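PDB 2W6L: COBE from Pseudomonas aeruginosa, which takes part in the biosynthesis of cobalamin (vitamin B12), where, like the C-terminal region of CbiG, it probably handles precorrin intermediates. Local coordinates for residues 11-16 with 128-133; 43-48 with 62-67. All coordinates share one frame; numbering follows the deposited sequence.

Contacts 1 and 2 belong to one mixed β-sheet, and their centres are about 11 Å apart. Strand 9-15, half of contact 1, also borders strand 44-48 of contact 2, so the two contacts share a seam. Across it Ala11 O lies 2.8 Å from Ala46 N and Ile13 O 2.6 Å from Ser47 OG, both probable hydrogen bonds, while Ile13 CD1 packs 3.7 Å from Leu45 CD2. Contact 1 has its centre about 4 Å from that of the folded chain; contact 2 lies within the beta-alpha-beta crossover from strand 44-48 through helix 55-64 to the outermost strand 68-71. A sulfate ion, probably from the crystallisation liquor, is bound beside contact 1 on the face of Gly14 and Ser129.

Contact 1: residues 11-16 with 128-133; sequences AGIGSR and ASIALA. Unlike the reference sequence in segment 11-16: Ser15 (reference Cys). With SO4 (sulfate ion), chain B.
Ala11 and Leu132 form a non-hydrogen-bonded pair of an antiparallel ladder, with the Ala11 methyl 3.7 Å from Leu132 CD2. Leu132 holds CG beside its backbone N (chi1 -59°), and its CD2 branch leans back over the partner strand to make this touch. Gly12 pairs with Ala131 through two bonds, Gly12 N to Ala131 O and Ala131 N to Gly12 O, both 2.9 Å; the Gly12 carbonyl also receives a CA-H...O contact from Ile130. Ile13 stands side by side with Ile130 on the same face as Ala11. The bend of Ile130 at chi2 (-90°) turns its CD1 towards the neighbouring strand, where it meets Ile13 CG1 at 3.9 Å. At Gly14 the main chain is again gripped twice by Ser129: Gly14 N reaches Ser129 O at 3.0 Å, and Ser129 N lies only 2.6 Å from Gly14 O. The side chain of Ser129 leaves the sheet on the opposite face from the isoleucines, and its OG donates a 2.8 Å hydrogen bond to O1 of the sulfate, although the place of this hydroxyl is less sure. Lacking a side chain, Gly14 allows sulfate O4 to lie over its CA. Ser15 faces Ala128 in the next non-hydrogen-bonded pair, its CB 3.8 Å from Ala128 CB, and a backbone bond between Arg16 and Arg127 carries the pairing further. Ser98 OG and the backbone N atoms of Val99 and Ala100, at the start of helix 99-112, also hold the sulfate. That helix covers Ser129 and Ala131, helix 21-34 packs on the face bearing Ala11, Ala128, Ile130 and Leu132, and strands 44-48 and 116-124 flank the pair within the sheet.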
ATOM      1  N   ALA A  11      -0.153   0.761  -4.281  1.00 15.09           N
ATOM      2  CA  ALA A  11      -0.829  -0.197  -3.430  1.00 14.86           C
ATOM      3  C   ALA A  11       0.008  -0.392  -2.167  1.00 15.33           C
ATOM      4  O   ALA A  11       1.180  -0.769  -2.282  1.00 16.07           O
ATOM      5  CB  ALA A  11      -0.912  -1.482  -4.162  1.00 13.94           C
ATOM      6  N   GLY A  12      -0.599  -0.133  -1.019  1.00 15.95           N
ATOM      7  CA  GLY A  12      -0.042  -0.414   0.293  1.00 15.92           C
ATOM      8  C   GLY A  12      -0.438  -1.801   0.696  1.00 15.52           C
ATOM      9  O   GLY A  12      -1.586  -2.188   0.512  1.00 17.17           O
ATOM     10  N   ILE A  13       0.489  -2.559   1.260  1.00 16.70           N
ATOM     11  CA  ILE A  13       0.237  -3.941   1.644  1.00 18.24           C
ATOM     12  C   ILE A  13       0.673  -4.148   3.098  1.00 19.87           C
ATOM     13  O   ILE A  13       1.782  -3.768   3.491  1.00 19.68           O
ATOM     14  CB  ILE A  13       0.996  -4.933   0.676  1.00 17.95           C
ATOM     15  CG1 ILE A  13       0.605  -4.610  -0.800  1.00 18.77           C
ATOM     16  CG2 ILE A  13       0.846  -6.391   1.139  1.00 17.42           C
ATOM     17  CD1 ILE A  13       1.423  -5.285  -1.893  1.00 22.91           C
ATOM     18  N   GLY A  14      -0.194  -4.748   3.905  1.00 21.15           N
ATOM     19  CA  GLY A  14       0.232  -5.330   5.197  1.00 26.34           C
ATOM     20  C   GLY A  14      -0.054  -6.813   5.163  1.00 28.77           C
ATOM     21  O   GLY A  14      -1.073  -7.210   4.600  1.00 29.44           O
ATOM     22  N   SER A  15       0.858  -7.658   5.671  1.00 31.99           N
ATOM     23  CA  SER A  15       0.718  -9.126   5.537  1.00 33.81           C
ATOM     24  C   SER A  15       1.252  -9.883   6.761  1.00 37.14           C
ATOM     25  O   SER A  15       2.103  -9.360   7.493  1.00 37.32           O
ATOM     26  CB  SER A  15       1.226  -9.690   4.145  1.00 33.91           C
ATOM     27  OG  SER A  15       2.656  -9.640   3.922  1.00 29.25           O
ATOM     28  N   ARG A  16       0.693 -11.073   7.028  1.00 39.35           N
ATOM     29  CA  ARG A  16       1.232 -11.963   8.086  1.00 41.17           C
ATOM     30  C   ARG A  16       2.465 -12.671   7.570  1.00 41.61           C
ATOM     31  O   ARG A  16       2.615 -12.850   6.361  1.00 42.45           O
ATOM     32  CB  ARG A  16       0.209 -13.022   8.512  1.00 41.14           C
ATOM     33  CG  ARG A  16      -1.008 -12.423   9.185  0.50 42.64           C
ATOM     34  CD  ARG A  16      -1.818 -13.473   9.935  0.50 42.86           C
ATOM     35  NE  ARG A  16      -2.899 -12.854  10.705  0.50 43.68           N
ATOM     36  CZ  ARG A  16      -2.754 -12.323  11.922  0.50 43.03           C
ATOM     37  NH1 ARG A  16      -1.572 -12.333  12.532  0.50 42.50           N
ATOM     38  NH2 ARG A  16      -3.800 -11.790  12.535  0.50 41.80           N
ATOM     39  N   ALA A 128      -3.555 -10.876   4.676  1.00 26.34           N
ATOM     40  CA  ALA A 128      -2.972  -9.652   4.121  1.00 23.76           C
ATOM     41  C   ALA A 128      -4.021  -8.571   3.956  1.00 21.98           C
ATOM     42  O   ALA A 128      -5.246  -8.862   3.974  1.00 20.88           O
ATOM     43  CB  ALA A 128      -2.276  -9.989   2.790  1.00 23.09           C
ATOM     44  N   SER A 129      -3.590  -7.308   3.862  1.00 20.97           N
ATOM     45  CA  SER A 129      -4.527  -6.199   3.569  1.00 20.82           C
ATOM     46  C   SER A 129      -3.941  -5.385   2.430  1.00 19.44           C
ATOM     47  O   SER A 129      -2.720  -5.205   2.390  1.00 19.50           O
ATOM     48  CB  SER A 129      -4.753  -5.228   4.750  1.00 23.85           C
ATOM     49  OG  SER A 129      -5.347  -5.828   5.917  1.00 26.93           O
ATOM     50  N   ILE A 130      -4.796  -4.882   1.543  1.00 17.71           N
ATOM     51  CA  ILE A 130      -4.322  -4.015   0.427  1.00 17.76           C
ATOM     52  C   ILE A 130      -5.095  -2.746   0.410  1.00 16.88           C
ATOM     53  O   ILE A 130      -6.332  -2.814   0.497  1.00 16.45           O
ATOM     54  CB  ILE A 130      -4.525  -4.688  -0.973  1.00 17.59           C
ATOM     55  CG1 ILE A 130      -4.160  -6.168  -0.874  1.00 23.39           C
ATOM     56  CG2 ILE A 130      -3.841  -3.841  -2.067  1.00 18.90           C
ATOM     57  CD1 ILE A 130      -2.746  -6.576  -1.146  1.00 22.40           C
ATOM     58  N   ALA A 131      -4.424  -1.574   0.271  1.00 14.65           N
ATOM     59  CA  ALA A 131      -5.144  -0.300   0.091  1.00 14.47           C
ATOM     60  C   ALA A 131      -4.580   0.374  -1.146  1.00 15.37           C
ATOM     61  O   ALA A 131      -3.433   0.109  -1.456  1.00 16.21           O
ATOM     62  CB  ALA A 131      -4.925   0.601   1.295  1.00 14.20           C
ATOM     63  N   LEU A 132      -5.348   1.247  -1.799  1.00 15.39           N
ATOM     64  CA  LEU A 132      -4.871   1.929  -3.026  1.00 14.10           C
ATOM     65  C   LEU A 132      -4.958   3.376  -2.798  1.00 15.27           C
ATOM     66  O   LEU A 132      -5.979   3.866  -2.242  1.00 14.32           O
ATOM     67  CB  LEU A 132      -5.757   1.523  -4.239  1.00 14.59           C
ATOM     68  CG  LEU A 132      -5.805   0.055  -4.560  1.00 17.53           C
ATOM     69  CD1 LEU A 132      -6.739  -0.119  -5.809  1.00 17.19           C
ATOM     70  CD2 LEU A 132      -4.403  -0.512  -4.909  1.00 18.17           C
ATOM     71  N   ALA A 133      -3.895   4.111  -3.184  1.00 15.79           N
ATOM     72  CA  ALA A 133      -3.923   5.538  -3.050  1.00 16.82           C
ATOM     73  C   ALA A 133      -3.553   6.130  -4.427  1.00 20.14           C
ATOM     74  O   ALA A 133      -2.806   5.527  -5.198  1.00 19.02           O
ATOM     75  CB  ALA A 133      -2.948   6.002  -2.048  1.00 17.53           C
TER
HETATM   76  S   SO4 B1138      -3.259  -3.432   7.925  1.00 29.85           S
HETATM   77  O1  SO4 B1138      -3.852  -4.757   8.065  1.00 33.77           O
HETATM   78  O2  SO4 B1138      -2.323  -3.229   9.028  1.00 28.32           O
HETATM   79  O3  SO4 B1138      -4.246  -2.392   7.799  1.00 33.61           O
HETATM   80  O4  SO4 B1138      -2.644  -3.316   6.633  1.00 31.39           O

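Contact 2: residues 43-48 with 62-67; sequences DALASI and TLLERP
With CG beside the backbone N in both residues (chi1 -54° in Leu45, -74° in Leu64), the two leucines bring their branched ends together and cross at about a right angle. Leu64 presents a single methyl, CD1, to the fork of Leu45, lying 4.0 Å from both Leu45 CD1 and Leu45 CD2. Leu28 of helix 21-34 also touches the Leu45 side chain. Behind Leu64 the helix ends in a Schellman motif at Glu65, whose positive phi redirects the chain towards the sheet. Arg66 then folds back on this turn: a bend at chi3 (-70°) lays its guanidinium edge against the Leu64 carbonyl, which accepts from Arg66 NE at 2.8 Å and from NH2 at 2.9 Å. Leu64 O lies close to the guanidinium plane, gripped side-on by these two nitrogens, and NH1 bonds to the carbonyls of Leu39 and Leu42, which together restrict the group's rotation. The segments are parts of a beta-alpha-beta crossover, in which strand 44-48 is followed by helix 55-64 and then by the parallel neighbour strand 68-71. The bond from Leu45 N to Pro67 O, 2.8 Å long and nearly straight, starts the pairing of those two strands, and a backbone bond between Leu45 and His69 continues it. The same proline carbonyl takes a CA-H...O contact from Ala44, while Pro67 CG sits 4.1 Å from Ala44 CB. One residue earlier, Asp43 O lies against the aliphatic parts of the turn, 3.8 Å from Pro67 CD and 3.9 Å from Arg66 CG. The Asp43 carboxylate is directed elsewhere, its OD2 accepting from Leu9 N.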
ATOM      1  N   ASP A  43       2.042   1.980 -10.072  1.00 23.56           N
ATOM      2  CA  ASP A  43       3.351   2.537 -10.155  1.00 23.82           C
ATOM      3  C   ASP A  43       4.337   1.905  -9.152  1.00 23.76           C
ATOM      4  O   ASP A  43       5.530   1.866  -9.424  1.00 23.88           O
ATOM      5  CB  ASP A  43       3.273   4.041  -9.971  1.00 24.73           C
ATOM      6  CG  ASP A  43       2.548   4.710 -11.132  0.80 27.06           C
ATOM      7  OD1 ASP A  43       3.140   4.745 -12.221  0.80 26.34           O
ATOM      8  OD2 ASP A  43       1.389   5.118 -10.973  0.80 28.90           O
ATOM      9  N   ALA A  44       3.831   1.392  -8.013  1.00 21.18           N
ATOM     10  CA  ALA A  44       4.725   0.899  -6.960  1.00 18.85           C
ATOM     11  C   ALA A  44       3.899   0.272  -5.863  1.00 17.46           C
ATOM     12  O   ALA A  44       2.691   0.557  -5.717  1.00 17.10           O
ATOM     13  CB  ALA A  44       5.536   2.012  -6.381  1.00 18.23           C
ATOM     14  N   LEU A  45       4.560  -0.590  -5.096  1.00 16.91           N
ATOM     15  CA  LEU A  45       3.959  -1.134  -3.866  1.00 15.78           C
ATOM     16  C   LEU A  45       4.621  -0.490  -2.635  1.00 15.50           C
ATOM     17  O   LEU A  45       5.809  -0.109  -2.681  1.00 14.27           O
ATOM     18  CB  LEU A  45       4.223  -2.641  -3.816  1.00 17.02           C
ATOM     19  CG  LEU A  45       3.830  -3.549  -4.992  1.00 20.95           C
ATOM     20  CD1 LEU A  45       4.392  -4.907  -4.674  1.00 23.19           C
ATOM     21  CD2 LEU A  45       2.325  -3.619  -5.049  1.00 20.63           C
ATOM     22  N   ALA A  46       3.880  -0.392  -1.511  1.00 14.58           N
ATOM     23  CA  ALA A  46       4.469   0.189  -0.325  1.00 11.57           C
ATOM     24  C   ALA A  46       4.189  -0.701   0.882  1.00 14.43           C
ATOM     25  O   ALA A  46       3.111  -1.266   0.949  1.00 12.17           O
ATOM     26  CB  ALA A  46       3.841   1.551  -0.063  1.00 13.81           C
ATOM     27  N   SER A  47       5.083  -0.754   1.881  1.00 14.26           N
ATOM     28  CA  SER A  47       4.686  -1.414   3.152  1.00 16.83           C
ATOM     29  C   SER A  47       5.549  -0.793   4.228  1.00 17.60           C
ATOM     30  O   SER A  47       6.263   0.160   3.934  1.00 18.06           O
ATOM     31  CB  SER A  47       4.861  -2.944   3.105  1.00 18.72           C
ATOM     32  OG  SER A  47       4.221  -3.604   4.220  1.00 20.24           O
ATOM     33  N   ILE A  48       5.517  -1.382   5.423  1.00 19.62           N
ATOM     34  CA  ILE A  48       6.275  -0.919   6.580  1.00 19.90           C
ATOM     35  C   ILE A  48       7.645  -1.588   6.620  1.00 20.84           C
ATOM     36  O   ILE A  48       7.807  -2.753   6.261  1.00 19.73           O
ATOM     37  CB  ILE A  48       5.480  -1.127   7.900  1.00 18.50           C
ATOM     38  CG1 ILE A  48       6.087  -0.288   9.026  1.00 19.13           C
ATOM     39  CG2 ILE A  48       5.289  -2.649   8.256  1.00 19.57           C
ATOM     40  CD1 ILE A  48       5.150  -0.112  10.249  1.00 23.12           C
ATOM     41  N   THR A  62       9.089  -8.378  -7.957  1.00 21.64           N
ATOM     42  CA  THR A  62       9.812  -8.900  -9.141  1.00 22.57           C
ATOM     43  C   THR A  62       8.838  -9.348 -10.222  1.00 22.46           C
ATOM     44  O   THR A  62       9.062  -9.072 -11.424  1.00 22.53           O
ATOM     45  CB  THR A  62      10.760 -10.042  -8.761  1.00 23.13           C
ATOM     46  OG1 THR A  62      11.775  -9.484  -7.954  1.00 22.67           O
ATOM     47  CG2 THR A  62      11.417 -10.716 -10.025  1.00 23.92           C
ATOM     48  N   LEU A  63       7.772 -10.013  -9.814  1.00 23.95           N
ATOM     49  CA  LEU A  63       6.692 -10.382 -10.771  1.00 25.25           C
ATOM     50  C   LEU A  63       6.180  -9.163 -11.528  1.00 25.36           C
ATOM     51  O   LEU A  63       6.035  -9.202 -12.750  1.00 25.65           O
ATOM     52  CB  LEU A  63       5.542 -11.099 -10.072  1.00 25.16           C
ATOM     53  CG  LEU A  63       5.753 -12.543  -9.588  1.00 26.40           C
ATOM     54  CD1 LEU A  63       4.713 -12.913  -8.557  1.00 26.22           C
ATOM     55  CD2 LEU A  63       5.742 -13.599 -10.715  1.00 23.72           C
ATOM     56  N   LEU A  64       5.960  -8.061 -10.811  1.00 24.58           N
ATOM     57  CA  LEU A  64       5.330  -6.884 -11.362  1.00 24.11           C
ATOM     58  C   LEU A  64       6.299  -6.050 -12.117  1.00 26.41           C
ATOM     59  O   LEU A  64       5.887  -5.105 -12.833  1.00 26.30           O
ATOM     60  CB  LEU A  64       4.754  -6.006 -10.233  1.00 23.27           C
ATOM     61  CG  LEU A  64       3.481  -6.576  -9.604  1.00 22.06           C
ATOM     62  CD1 LEU A  64       3.124  -5.807  -8.357  1.00 25.09           C
ATOM     63  CD2 LEU A  64       2.318  -6.530 -10.649  1.00 23.92           C
ATOM     64  N   GLU A  65       7.585  -6.345 -11.915  1.00 25.43           N
ATOM     65  CA  GLU A  65       8.665  -5.494 -12.418  1.00 28.27           C
ATOM     66  C   GLU A  65       8.471  -4.044 -11.977  1.00 28.03           C
ATOM     67  O   GLU A  65       8.718  -3.102 -12.724  1.00 27.52           O
ATOM     68  CB  GLU A  65       8.819  -5.617 -13.958  1.00 26.99           C
ATOM     69  CG  GLU A  65       8.899  -7.072 -14.474  1.00 29.18           C
ATOM     70  CD  GLU A  65       9.292  -7.177 -15.962  1.00 31.14           C
ATOM     71  OE1 GLU A  65       8.948  -6.278 -16.782  1.00 36.67           O
ATOM     72  OE2 GLU A  65       9.974  -8.164 -16.317  1.00 38.77           O
ATOM     73  N   ARG A  66       8.015  -3.864 -10.730  1.00 27.90           N
ATOM     74  CA  ARG A  66       7.838  -2.535 -10.175  1.00 25.60           C
ATOM     75  C   ARG A  66       8.349  -2.489  -8.732  1.00 23.64           C
ATOM     76  O   ARG A  66       8.475  -3.528  -8.123  1.00 23.65           O
ATOM     77  CB  ARG A  66       6.377  -2.139 -10.297  1.00 26.45           C
ATOM     78  CG  ARG A  66       6.259  -1.297 -11.624  1.00 27.98           C
ATOM     79  CD  ARG A  66       4.904  -1.302 -12.136  1.00 26.40           C
ATOM     80  NE  ARG A  66       4.570  -2.624 -12.647  1.00 26.63           N
ATOM     81  CZ  ARG A  66       3.336  -3.030 -12.880  1.00 24.69           C
ATOM     82  NH1 ARG A  66       2.324  -2.209 -12.683  1.00 22.16           N
ATOM     83  NH2 ARG A  66       3.113  -4.256 -13.316  1.00 25.39           N
ATOM     84  N   PRO A  67       8.732  -1.311  -8.235  1.00 22.60           N
ATOM     85  CA  PRO A  67       9.334  -1.353  -6.930  1.00 21.96           C
ATOM     86  C   PRO A  67       8.394  -1.537  -5.760  1.00 22.08           C
ATOM     87  O   PRO A  67       7.227  -1.175  -5.845  1.00 21.06           O
ATOM     88  CB  PRO A  67       9.987   0.019  -6.802  1.00 21.76           C
ATOM     89  CG  PRO A  67       9.264   0.906  -7.722  1.00 22.98           C
ATOM     90  CD  PRO A  67       8.788   0.037  -8.821  1.00 22.24           C
TER